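Local coordinates for N2152 (Neocallimastix frontalis, PDB 5U22), which probably hydrolyses arabinose-containing glycosides, as a family 39 glycoside hydrolase with polyspecific activity on rare arabinosyl substrates, at residues W145-V150 against H213-I218; Q162-T167 against Q198-N203; N191-F196 against R229-S234. All blocks are in the same frame, centred on the assembly; numbering follows the deposited sequence.

Contact 1 (W145-V150 against H213-I218)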
loop_
_atom_site.group_PDB
_atom_site.type_symbol
_atom_site.label_atom_id
_atom_site.label_comp_id
_atom_site.label_asym_id
_atom_site.label_seq_id
_atom_site.Cartn_x
_atom_site.Cartn_y
_atom_site.Cartn_z
ATOM N N TRP A 145 5.682 -16.853 3.473
ATOM C CA TRP A 145 7.088 -16.619 3.164
ATOM C C TRP A 145 7.268 -15.175 2.710
ATOM O O TRP A 145 6.349 -14.356 2.802
ATOM C CB TRP A 145 7.574 -17.618 2.109
ATOM C CG TRP A 145 9.075 -17.788 2.089
ATOM C CD1 TRP A 145 9.936 -17.411 1.091
ATOM C CD2 TRP A 145 9.880 -18.368 3.117
ATOM N NE1 TRP A 145 11.233 -17.727 1.436
ATOM C CE2 TRP A 145 11.223 -18.330 2.670
ATOM C CE3 TRP A 145 9.601 -18.933 4.367
ATOM C CZ2 TRP A 145 12.280 -18.818 3.438
ATOM C CZ3 TRP A 145 10.658 -19.433 5.128
ATOM C CH2 TRP A 145 11.983 -19.372 4.657
ATOM N N ASN A 146 8.466 -14.861 2.217
ATOM C CA ASN A 146 8.788 -13.508 1.761
ATOM C C ASN A 146 9.833 -13.635 0.670
ATOM O O ASN A 146 10.925 -14.152 0.925
ATOM C CB ASN A 146 9.320 -12.639 2.907
ATOM C CG ASN A 146 9.660 -11.212 2.469
ATOM O OD1 ASN A 146 8.951 -10.606 1.667
ATOM N ND2 ASN A 146 10.747 -10.670 3.017
ATOM N N GLU A 147 9.491 -13.174 -0.530
ATOM C CA GLU A 147 10.407 -13.143 -1.667
ATOM C C GLU A 147 11.110 -14.488 -1.891
ATOM O O GLU A 147 12.346 -14.557 -1.869
ATOM C CB GLU A 147 11.416 -12.016 -1.510
ATOM C CG GLU A 147 10.703 -10.668 -1.338
ATOM C CD GLU A 147 11.577 -9.458 -1.600
ATOM O OE1 GLU A 147 12.822 -9.555 -1.456
ATOM O OE2 GLU A 147 11.004 -8.397 -1.953
ATOM N N PRO A 148 10.354 -15.552 -2.138
ATOM C CA PRO A 148 10.998 -16.840 -2.421
ATOM C C PRO A 148 11.880 -16.786 -3.649
ATOM O O PRO A 148 12.854 -17.551 -3.736
ATOM C CB PRO A 148 9.805 -17.782 -2.614
ATOM C CG PRO A 148 8.693 -16.863 -3.111
ATOM C CD PRO A 148 8.890 -15.610 -2.311
ATOM N N ASP A 149 11.573 -15.886 -4.596
ATOM C CA ASP A 149 12.390 -15.714 -5.790
ATOM C C ASP A 149 13.745 -15.102 -5.474
ATOM O O ASP A 149 14.615 -15.073 -6.352
ATOM C CB ASP A 149 11.643 -14.881 -6.861
ATOM C CG ASP A 149 10.895 -13.666 -6.298
ATOM O OD1 ASP A 149 10.822 -13.488 -5.067
ATOM O OD2 ASP A 149 10.357 -12.887 -7.125
ATOM N N VAL A 150 13.944 -14.645 -4.240
ATOM C CA VAL A 150 15.226 -14.155 -3.768
ATOM C C VAL A 150 15.817 -15.072 -2.703
ATOM O O VAL A 150 17.031 -15.290 -2.675
ATOM C CB VAL A 150 15.088 -12.712 -3.231
ATOM C CG1 VAL A 150 16.391 -12.231 -2.594
ATOM C CG2 VAL A 150 14.682 -11.775 -4.338
ATOM N N HIS A 213 5.473 -7.997 -4.546
ATOM C CA HIS A 213 6.086 -6.711 -4.256
ATOM C C HIS A 213 6.267 -5.912 -5.535
ATOM O O HIS A 213 6.456 -6.474 -6.617
ATOM C CB HIS A 213 7.425 -6.914 -3.562
ATOM C CG HIS A 213 7.302 -7.625 -2.254
ATOM N ND1 HIS A 213 8.382 -8.160 -1.586
ATOM C CD2 HIS A 213 6.213 -7.893 -1.491
ATOM C CE1 HIS A 213 7.962 -8.725 -0.468
ATOM N NE2 HIS A 213 6.649 -8.585 -0.390
ATOM N N GLU A 214 6.199 -4.586 -5.404
ATOM C CA GLU A 214 6.421 -3.668 -6.528
ATOM C C GLU A 214 7.489 -2.671 -6.088
ATOM O O GLU A 214 7.203 -1.534 -5.696
ATOM C CB GLU A 214 5.120 -2.975 -6.970
ATOM C CG GLU A 214 4.071 -3.922 -7.587
ATOM C CD GLU A 214 4.429 -4.390 -9.002
ATOM O OE1 GLU A 214 5.581 -4.171 -9.461
ATOM O OE2 GLU A 214 3.533 -4.976 -9.657
ATOM N N LEU A 215 8.742 -3.112 -6.174
ATOM C CA LEU A 215 9.876 -2.327 -5.714
ATOM C C LEU A 215 10.989 -2.294 -6.757
ATOM O O LEU A 215 12.101 -1.865 -6.446
ATOM C CB LEU A 215 10.387 -2.883 -4.372
ATOM C CG LEU A 215 10.505 -4.408 -4.241
ATOM C CD1 LEU A 215 11.672 -4.991 -5.071
ATOM C CD2 LEU A 215 10.659 -4.773 -2.767
ATOM N N SER A 216 10.699 -2.711 -7.994
ATOM C CA SER A 216 11.693 -2.910 -9.041
ATOM C C SER A 216 11.577 -1.910 -10.178
ATOM O O SER A 216 12.339 -2.008 -11.141
ATOM C CB SER A 216 11.565 -4.324 -9.626
ATOM O OG SER A 216 11.712 -5.301 -8.625
ATOM N N GLY A 217 10.646 -0.962 -10.097
ATOM C CA GLY A 217 10.365 -0.056 -11.198
ATOM C C GLY A 217 8.871 0.059 -11.399
ATOM O O GLY A 217 8.179 -0.952 -11.543
ATOM N N ILE A 218 8.352 1.285 -11.407
ATOM C CA ILE A 218 6.903 1.458 -11.354
ATOM C C ILE A 218 6.226 1.271 -12.713
ATOM O O ILE A 218 5.020 0.996 -12.759
ATOM C CB ILE A 218 6.587 2.842 -10.761
ATOM C CG1 ILE A 218 5.138 2.877 -10.254
ATOM C CG2 ILE A 218 6.861 3.937 -11.796
ATOM C CD1 ILE A 218 4.740 4.170 -9.576
#
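The imidazole of His-213 meets its two partners at the edge and in plane, Glu-147 OE2 beside ND1 and Asn-146 OD1 beside CE1. His-213 ND1 donates to Glu-147 OE2 over 2.7 Å. The bond is fairly straight, with an N-H...O angle of 160°, and the oxygen lies essentially in the ring plane. The carboxylate receives this proton on its anti lone pair, on the side away from OE1, and its plane is turned 46° from the ring. The other oxygen, OE1, hydrogen-bonds a hydroxyl of a Bis-Tris molecule, probably carried in from the crystallisation liquor. Two bonds back along the chain from OE2, Glu-147 CG also comes within 3.4 Å of His-213 ND1, from above the ring plane.

Asn-146 OD1 comes within 3.0 Å of His-213 CE1, a close carbon-oxygen approach in the ring plane. With CG anti to the backbone N (chi1 -180°), the asparagine amide is carried across to the histidine, where it also accepts from Arg-68 NH2 through OD1 and donates through ND2 to Tyr-112 OH and the Bis-Tris.

Both segments follow parallel strands of a TIM barrel, 139-143 and 209-212, at the end where the active site of such enzymes lies. An Asn-Glu pair at this place is a hallmark of clan GH-A glycoside hydrolases, to which family 39 belongs, consistent with Glu-147 being the acid/base; Glu-246, which the side chains of Asn-146 and His-213 touch, would then be the probable nucleophile.

Leu-215 adds an apolar border, its CD2 lying 3.7 Å from Glu-147 OE2. On the backbone side Glu-147 occupies the N-cap of helix 148-151, and its carbonyl O receives Val-150 N at 2.9 Å as well as Thr-151 OG1.

Contact 2 (Q162-T167 against Q198-N203)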
loop_
_atom_site.group_PDB
_atom_site.type_symbol
_atom_site.label_atom_id
_atom_site.label_comp_id
_atom_site.label_asym_id
_atom_site.label_seq_id
_atom_site.Cartn_x
_atom_site.Cartn_y
_atom_site.Cartn_z
ATOM N N GLN A 162 6.947 -26.960 -2.427
ATOM C CA GLN A 162 6.761 -27.988 -1.398
ATOM C C GLN A 162 6.585 -27.347 -0.025
ATOM O O GLN A 162 5.663 -27.692 0.724
ATOM C CB GLN A 162 7.947 -28.975 -1.384
ATOM C CG GLN A 162 8.087 -29.945 -2.601
ATOM C CD GLN A 162 9.184 -31.055 -2.443
ATOM O OE1 GLN A 162 10.379 -30.853 -2.705
ATOM N NE2 GLN A 162 8.748 -32.244 -2.060
ATOM N N MET A 163 7.457 -26.402 0.325
ATOM C CA MET A 163 7.314 -25.718 1.607
ATOM C C MET A 163 5.983 -24.974 1.682
ATOM O O MET A 163 5.320 -24.970 2.730
ATOM C CB MET A 163 8.491 -24.767 1.826
ATOM C CG MET A 163 8.445 -24.013 3.157
ATOM S SD MET A 163 7.396 -22.517 3.109
ATOM C CE MET A 163 8.085 -21.625 1.749
ATOM N N TRP A 164 5.574 -24.347 0.574
ATOM C CA TRP A 164 4.290 -23.654 0.535
ATOM C C TRP A 164 3.148 -24.610 0.826
ATOM O O TRP A 164 2.320 -24.365 1.711
ATOM C CB TRP A 164 4.069 -22.987 -0.828
ATOM C CG TRP A 164 2.665 -22.410 -0.945
ATOM C CD1 TRP A 164 1.552 -23.034 -1.425
ATOM C CD2 TRP A 164 2.245 -21.095 -0.539
ATOM N NE1 TRP A 164 0.461 -22.189 -1.345
ATOM C CE2 TRP A 164 0.864 -20.994 -0.809
ATOM C CE3 TRP A 164 2.912 -19.990 0.013
ATOM C CZ2 TRP A 164 0.126 -19.828 -0.537
ATOM C CZ3 TRP A 164 2.175 -18.834 0.286
ATOM C CH2 TRP A 164 0.804 -18.765 0.007
ATOM N N LYS A 165 3.066 -25.690 0.047
ATOM C CA LYS A 165 2.001 -26.671 0.230
ATOM C C LYS A 165 1.974 -27.201 1.658
ATOM O O LYS A 165 0.914 -27.279 2.287
ATOM C CB LYS A 165 2.199 -27.815 -0.763
ATOM C CG LYS A 165 1.323 -29.036 -0.511
ATOM C CD LYS A 165 -0.157 -28.715 -0.618
ATOM C CE LYS A 165 -1.002 -29.994 -0.581
ATOM N NZ LYS A 165 -2.445 -29.683 -0.456
ATOM N N GLN A 166 3.137 -27.571 2.190
ATOM C CA GLN A 166 3.165 -28.188 3.511
ATOM C C GLN A 166 2.799 -27.188 4.594
ATOM O O GLN A 166 2.104 -27.532 5.558
ATOM C CB GLN A 166 4.543 -28.803 3.770
ATOM C CG GLN A 166 4.824 -30.054 2.916
ATOM C CD GLN A 166 6.290 -30.480 2.939
ATOM O OE1 GLN A 166 6.960 -30.385 3.970
ATOM N NE2 GLN A 166 6.793 -30.946 1.797
ATOM N N THR A 167 3.246 -25.943 4.458
ATOM C CA THR A 167 2.921 -24.952 5.474
ATOM C C THR A 167 1.458 -24.535 5.369
ATOM O O THR A 167 0.796 -24.280 6.384
ATOM C CB THR A 167 3.855 -23.745 5.336
ATOM O OG1 THR A 167 5.213 -24.200 5.349
ATOM C CG2 THR A 167 3.644 -22.776 6.474
ATOM N N GLN A 198 -0.905 -22.405 -11.182
ATOM C CA GLN A 198 -1.212 -23.746 -11.670
ATOM C C GLN A 198 -0.912 -24.795 -10.603
ATOM O O GLN A 198 -1.726 -25.692 -10.349
ATOM C CB GLN A 198 -0.435 -24.026 -12.953
ATOM C CG GLN A 198 -1.033 -23.351 -14.184
ATOM C CD GLN A 198 -0.240 -23.631 -15.450
ATOM O OE1 GLN A 198 0.980 -23.758 -15.415
ATOM N NE2 GLN A 198 -0.933 -23.706 -16.580
ATOM N N PHE A 199 0.251 -24.689 -9.962
ATOM C CA PHE A 199 0.594 -25.596 -8.871
ATOM C C PHE A 199 -0.432 -25.526 -7.748
ATOM O O PHE A 199 -0.866 -26.559 -7.221
ATOM C CB PHE A 199 1.989 -25.264 -8.333
ATOM C CG PHE A 199 2.337 -26.009 -7.076
ATOM C CD1 PHE A 199 2.910 -27.271 -7.141
ATOM C CD2 PHE A 199 2.067 -25.465 -5.828
ATOM C CE1 PHE A 199 3.227 -27.971 -5.984
ATOM C CE2 PHE A 199 2.370 -26.160 -4.664
ATOM C CZ PHE A 199 2.948 -27.416 -4.738
ATOM N N SER A 200 -0.837 -24.310 -7.372
ATOM C CA SER A 200 -1.649 -24.138 -6.178
ATOM C C SER A 200 -3.102 -24.528 -6.418
ATOM O O SER A 200 -3.755 -25.069 -5.520
ATOM C CB SER A 200 -1.544 -22.695 -5.687
ATOM O OG SER A 200 -0.228 -22.431 -5.240
ATOM N N LYS A 201 -3.627 -24.251 -7.614
ATOM C CA LYS A 201 -4.963 -24.734 -7.951
ATOM C C LYS A 201 -5.016 -26.259 -7.921
ATOM O O LYS A 201 -5.912 -26.853 -7.312
ATOM C CB LYS A 201 -5.385 -24.218 -9.325
ATOM C CG LYS A 201 -6.702 -24.835 -9.791
ATOM C CD LYS A 201 -7.119 -24.381 -11.172
ATOM C CE LYS A 201 -8.520 -24.913 -11.503
ATOM N NZ LYS A 201 -8.936 -24.565 -12.880
ATOM N N GLN A 202 -4.054 -26.912 -8.566
ATOM C CA GLN A 202 -4.111 -28.364 -8.686
ATOM C C GLN A 202 -3.834 -29.063 -7.363
ATOM O O GLN A 202 -4.325 -30.177 -7.136
ATOM C CB GLN A 202 -3.139 -28.834 -9.769
ATOM C CG GLN A 202 -3.635 -28.492 -11.176
ATOM C CD GLN A 202 -5.063 -28.982 -11.422
ATOM O OE1 GLN A 202 -5.427 -30.092 -11.021
ATOM N NE2 GLN A 202 -5.873 -28.155 -12.067
ATOM N N ASN A 203 -3.082 -28.432 -6.465
ATOM C CA ASN A 203 -2.784 -29.042 -5.177
ATOM C C ASN A 203 -3.520 -28.375 -4.019
ATOM O O ASN A 203 -3.100 -28.502 -2.862
ATOM C CB ASN A 203 -1.278 -29.051 -4.967
ATOM C CG ASN A 203 -0.588 -29.899 -5.993
ATOM O OD1 ASN A 203 -0.588 -31.127 -5.887
ATOM N ND2 ASN A 203 -0.034 -29.267 -7.020
#
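Lys-165 sets out with CG anti to the backbone N (chi1 169°), bends at chi2 (62°) and then runs extended to Asn-203, while Phe-199, its own CG likewise anti, extends its ring toward the start of that lysine chain. They join helices 160-174 and 190-202, neighbours on the outer layer of the TIM barrel. Lys-165 NZ donates to Asn-203 O at 2.8 Å, close to the line of the carbonyl bond (C=O...N 160°), and so grips the chain just where it leaves the helix. Nearer the backbone, Lys-165 CB stands 4.1 Å from Phe-199 CZ, at the ring edge.

A methionine in place of Lys-165 would probably leave the Asn-203 carbonyl without this donor and Asp-169 without its long, weak ion-pair partner.

Deeper in, Trp-164 and Ser-200 approach each other, but their polar atoms are engaged separately: Trp-164 NE1 with Cys-205 O, Ser-200 OG with Phe-196 O. Phe-199 O accepts twice from Asn-203, from the backbone N and, at 2.8 Å, from the side-chain ND2. That same Asn-203 ND2 sits 3.5 Å above one face of the Phe-199 ring, offset toward its rim.

Contact 3 (N191-F196 against R229-S234)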
loop_
_atom_site.group_PDB
_atom_site.type_symbol
_atom_site.label_atom_id
_atom_site.label_comp_id
_atom_site.label_asym_id
_atom_site.label_seq_id
_atom_site.Cartn_x
_atom_site.Cartn_y
_atom_site.Cartn_z
ATOM N N ASN A 191 5.253 -15.791 -16.093
ATOM C CA ASN A 191 5.516 -17.231 -16.051
ATOM C C ASN A 191 5.636 -17.724 -14.616
ATOM O O ASN A 191 5.117 -18.794 -14.269
ATOM C CB ASN A 191 6.795 -17.557 -16.817
ATOM C CG ASN A 191 6.572 -17.702 -18.318
ATOM O OD1 ASN A 191 5.475 -17.498 -18.819
ATOM N ND2 ASN A 191 7.630 -18.045 -19.037
ATOM N N LYS A 192 6.328 -16.953 -13.771
ATOM C CA LYS A 192 6.516 -17.313 -12.373
ATOM C C LYS A 192 5.178 -17.386 -11.646
ATOM O O LYS A 192 4.906 -18.341 -10.904
ATOM C CB LYS A 192 7.443 -16.280 -11.726
ATOM C CG LYS A 192 7.717 -16.480 -10.253
ATOM C CD LYS A 192 8.882 -15.603 -9.797
ATOM C CE LYS A 192 8.630 -14.125 -10.081
ATOM N NZ LYS A 192 9.781 -13.252 -9.713
ATOM N N MET A 193 4.320 -16.388 -11.864
ATOM C CA MET A 193 3.009 -16.383 -11.217
ATOM C C MET A 193 2.129 -17.508 -11.746
ATOM O O MET A 193 1.465 -18.206 -10.974
ATOM C CB MET A 193 2.319 -15.035 -11.425
ATOM C CG MET A 193 0.911 -14.975 -10.830
ATOM S SD MET A 193 0.879 -15.202 -9.032
ATOM C CE MET A 193 1.380 -13.570 -8.482
ATOM N N LYS A 194 2.100 -17.689 -13.065
ATOM C CA LYS A 194 1.283 -18.751 -13.642
ATOM C C LYS A 194 1.688 -20.116 -13.095
ATOM O O LYS A 194 0.831 -20.916 -12.701
ATOM C CB LYS A 194 1.405 -18.716 -15.166
ATOM C CG LYS A 194 0.546 -19.768 -15.894
ATOM C CD LYS A 194 0.690 -19.623 -17.419
ATOM C CE LYS A 194 -0.111 -20.671 -18.184
ATOM N NZ LYS A 194 -0.252 -20.250 -19.611
ATOM N N ASN A 195 2.997 -20.398 -13.072
ATOM C CA ASN A 195 3.481 -21.662 -12.512
ATOM C C ASN A 195 2.985 -21.840 -11.081
ATOM O O ASN A 195 2.530 -22.919 -10.693
ATOM C CB ASN A 195 5.005 -21.716 -12.571
ATOM C CG ASN A 195 5.532 -22.313 -13.885
ATOM O OD1 ASN A 195 4.988 -23.299 -14.396
ATOM N ND2 ASN A 195 6.604 -21.734 -14.419
ATOM N N PHE A 196 3.029 -20.776 -10.284
ATOM C CA PHE A 196 2.559 -20.870 -8.908
ATOM C C PHE A 196 1.051 -21.081 -8.840
ATOM O O PHE A 196 0.566 -21.868 -8.018
ATOM C CB PHE A 196 2.937 -19.617 -8.121
ATOM C CG PHE A 196 2.305 -19.575 -6.766
ATOM C CD1 PHE A 196 2.787 -20.385 -5.754
ATOM C CD2 PHE A 196 1.218 -18.755 -6.507
ATOM C CE1 PHE A 196 2.214 -20.370 -4.498
ATOM C CE2 PHE A 196 0.635 -18.739 -5.251
ATOM C CZ PHE A 196 1.135 -19.548 -4.248
ATOM N N ARG A 229 -4.925 -10.675 -13.270
ATOM C CA ARG A 229 -6.350 -10.958 -13.382
ATOM C C ARG A 229 -6.671 -11.766 -14.637
ATOM O O ARG A 229 -7.605 -12.574 -14.624
ATOM C CB ARG A 229 -7.135 -9.649 -13.339
ATOM C CG ARG A 229 -6.941 -8.903 -12.003
ATOM C CD ARG A 229 -8.236 -8.777 -11.244
ATOM N NE ARG A 229 -8.104 -8.210 -9.895
ATOM C CZ ARG A 229 -8.008 -6.904 -9.609
ATOM N NH1 ARG A 229 -7.980 -5.988 -10.576
ATOM N NH2 ARG A 229 -7.922 -6.507 -8.339
ATOM N N ASN A 230 -5.907 -11.585 -15.717
ATOM C CA ASN A 230 -6.095 -12.443 -16.885
ATOM C C ASN A 230 -5.672 -13.882 -16.597
ATOM O O ASN A 230 -6.300 -14.825 -17.093
ATOM C CB ASN A 230 -5.332 -11.889 -18.081
ATOM C CG ASN A 230 -6.147 -10.888 -18.876
ATOM O OD1 ASN A 230 -7.329 -11.109 -19.160
ATOM N ND2 ASN A 230 -5.516 -9.786 -19.253
ATOM N N LEU A 231 -4.623 -14.075 -15.792
ATOM C CA LEU A 231 -4.242 -15.433 -15.399
ATOM C C LEU A 231 -5.345 -16.109 -14.589
ATOM O O LEU A 231 -5.661 -17.284 -14.814
ATOM C CB LEU A 231 -2.941 -15.419 -14.595
ATOM C CG LEU A 231 -1.605 -15.277 -15.322
ATOM C CD1 LEU A 231 -0.455 -15.318 -14.307
ATOM C CD2 LEU A 231 -1.438 -16.358 -16.394
ATOM N N GLU A 232 -5.945 -15.386 -13.641
ATOM C CA GLU A 232 -7.069 -15.947 -12.897
ATOM C C GLU A 232 -8.174 -16.404 -13.841
ATOM O O GLU A 232 -8.731 -17.496 -13.678
ATOM C CB GLU A 232 -7.618 -14.922 -11.910
ATOM C CG GLU A 232 -6.745 -14.651 -10.702
ATOM C CD GLU A 232 -7.429 -13.691 -9.764
ATOM O OE1 GLU A 232 -8.170 -12.815 -10.270
ATOM O OE2 GLU A 232 -7.250 -13.828 -8.538
ATOM N N LYS A 233 -8.496 -15.592 -14.843
ATOM C CA LYS A 233 -9.563 -15.969 -15.763
ATOM C C LYS A 233 -9.168 -17.180 -16.606
ATOM O O LYS A 233 -9.938 -18.143 -16.726
ATOM C CB LYS A 233 -9.937 -14.782 -16.650
ATOM C CG LYS A 233 -10.958 -13.866 -16.006
ATOM C CD LYS A 233 -11.450 -12.818 -16.979
ATOM C CE LYS A 233 -10.493 -11.643 -17.038
ATOM N N SER A 234 -7.970 -17.153 -17.195
ATOM C CA SER A 234 -7.566 -18.230 -18.087
ATOM C C SER A 234 -7.344 -19.544 -17.350
ATOM O O SER A 234 -7.478 -20.609 -17.958
ATOM C CB SER A 234 -6.306 -17.833 -18.854
ATOM O OG SER A 234 -5.153 -17.951 -18.043
HETATM O O HOH W 1 -2.384 -18.181 -19.520
#
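A water molecule lies between Lys-194 and Ser-234, accepting from Lys-194 NZ at 3.0 Å and sharing a hydrogen bond with Ser-234 OG at 3.1 Å. It bridges the two helices at the outer margin of the contact, because the lysine chain is extended throughout and carries its ammonium group past the apolar part toward the last turn of the partner helix.

Inside that margin the work is done by Leu-231. Its CG lies anti to the carbonyl carbon (chi1 -79°), which sends both methyl groups at the facing helix, and they divide the surface between them, both touching Lys-194 CB. CD1 goes in against the backbone, 3.7 Å from Lys-194 N, and also lies 3.8 Å from Met-193 CG. CD2 instead rests on the aliphatic stem of the lysine, 3.9 Å from Lys-194 CB. The leucine and lysine side chains cross at about a right angle, and the one methyl CD2 touches CB, CG and CD of the lysine.

Met-193 starts toward Leu-231 but bends at chi2 and chi3; its end leads away from Leu-231, and the side chain packs on Ile-210 and Trp-212 of strand 209-212. Tyr-188, in the loop before helix 190-202, touches both Met-193 and Leu-231. The contact therefore joins two successive outer helices of the TIM barrel, 190-202 and 221-235, to each other and, through the methionine, to the inner parallel sheet. The backbones come close here, with the CA atoms of Lys-194 and Leu-231 6.7 Å apart.

Since the direct contacts between these segments are apolar and the polar tie is made by one water, their fit probably depends mainly on the shape of Leu-231 against Met-193 and the lysine stem, with little directional bonding to fix it.

Contacts 2 and 3 both use helix 190-202, which packs with 160-174 in one and with 221-235 in the other; they belong to the outer helical layer of the barrel. Contact 1 is buried nearer the centre of the chain, at the strand ends. Chemistry follows place: polar and in-plane bonding around the probable catalytic pocket in contact 1, a charged group on a helix-end carbonyl in the partly buried contact 2, and methyl packing with a water at the edge in the buried contact 3. They also touch directly. Asp-149 OD2 forms a salt bridge with Lys-192 NZ at 2.7 Å, linking contacts 1 and 3, while Trp-164 and Phe-196 pack edge-to-face between contacts 2 and 3.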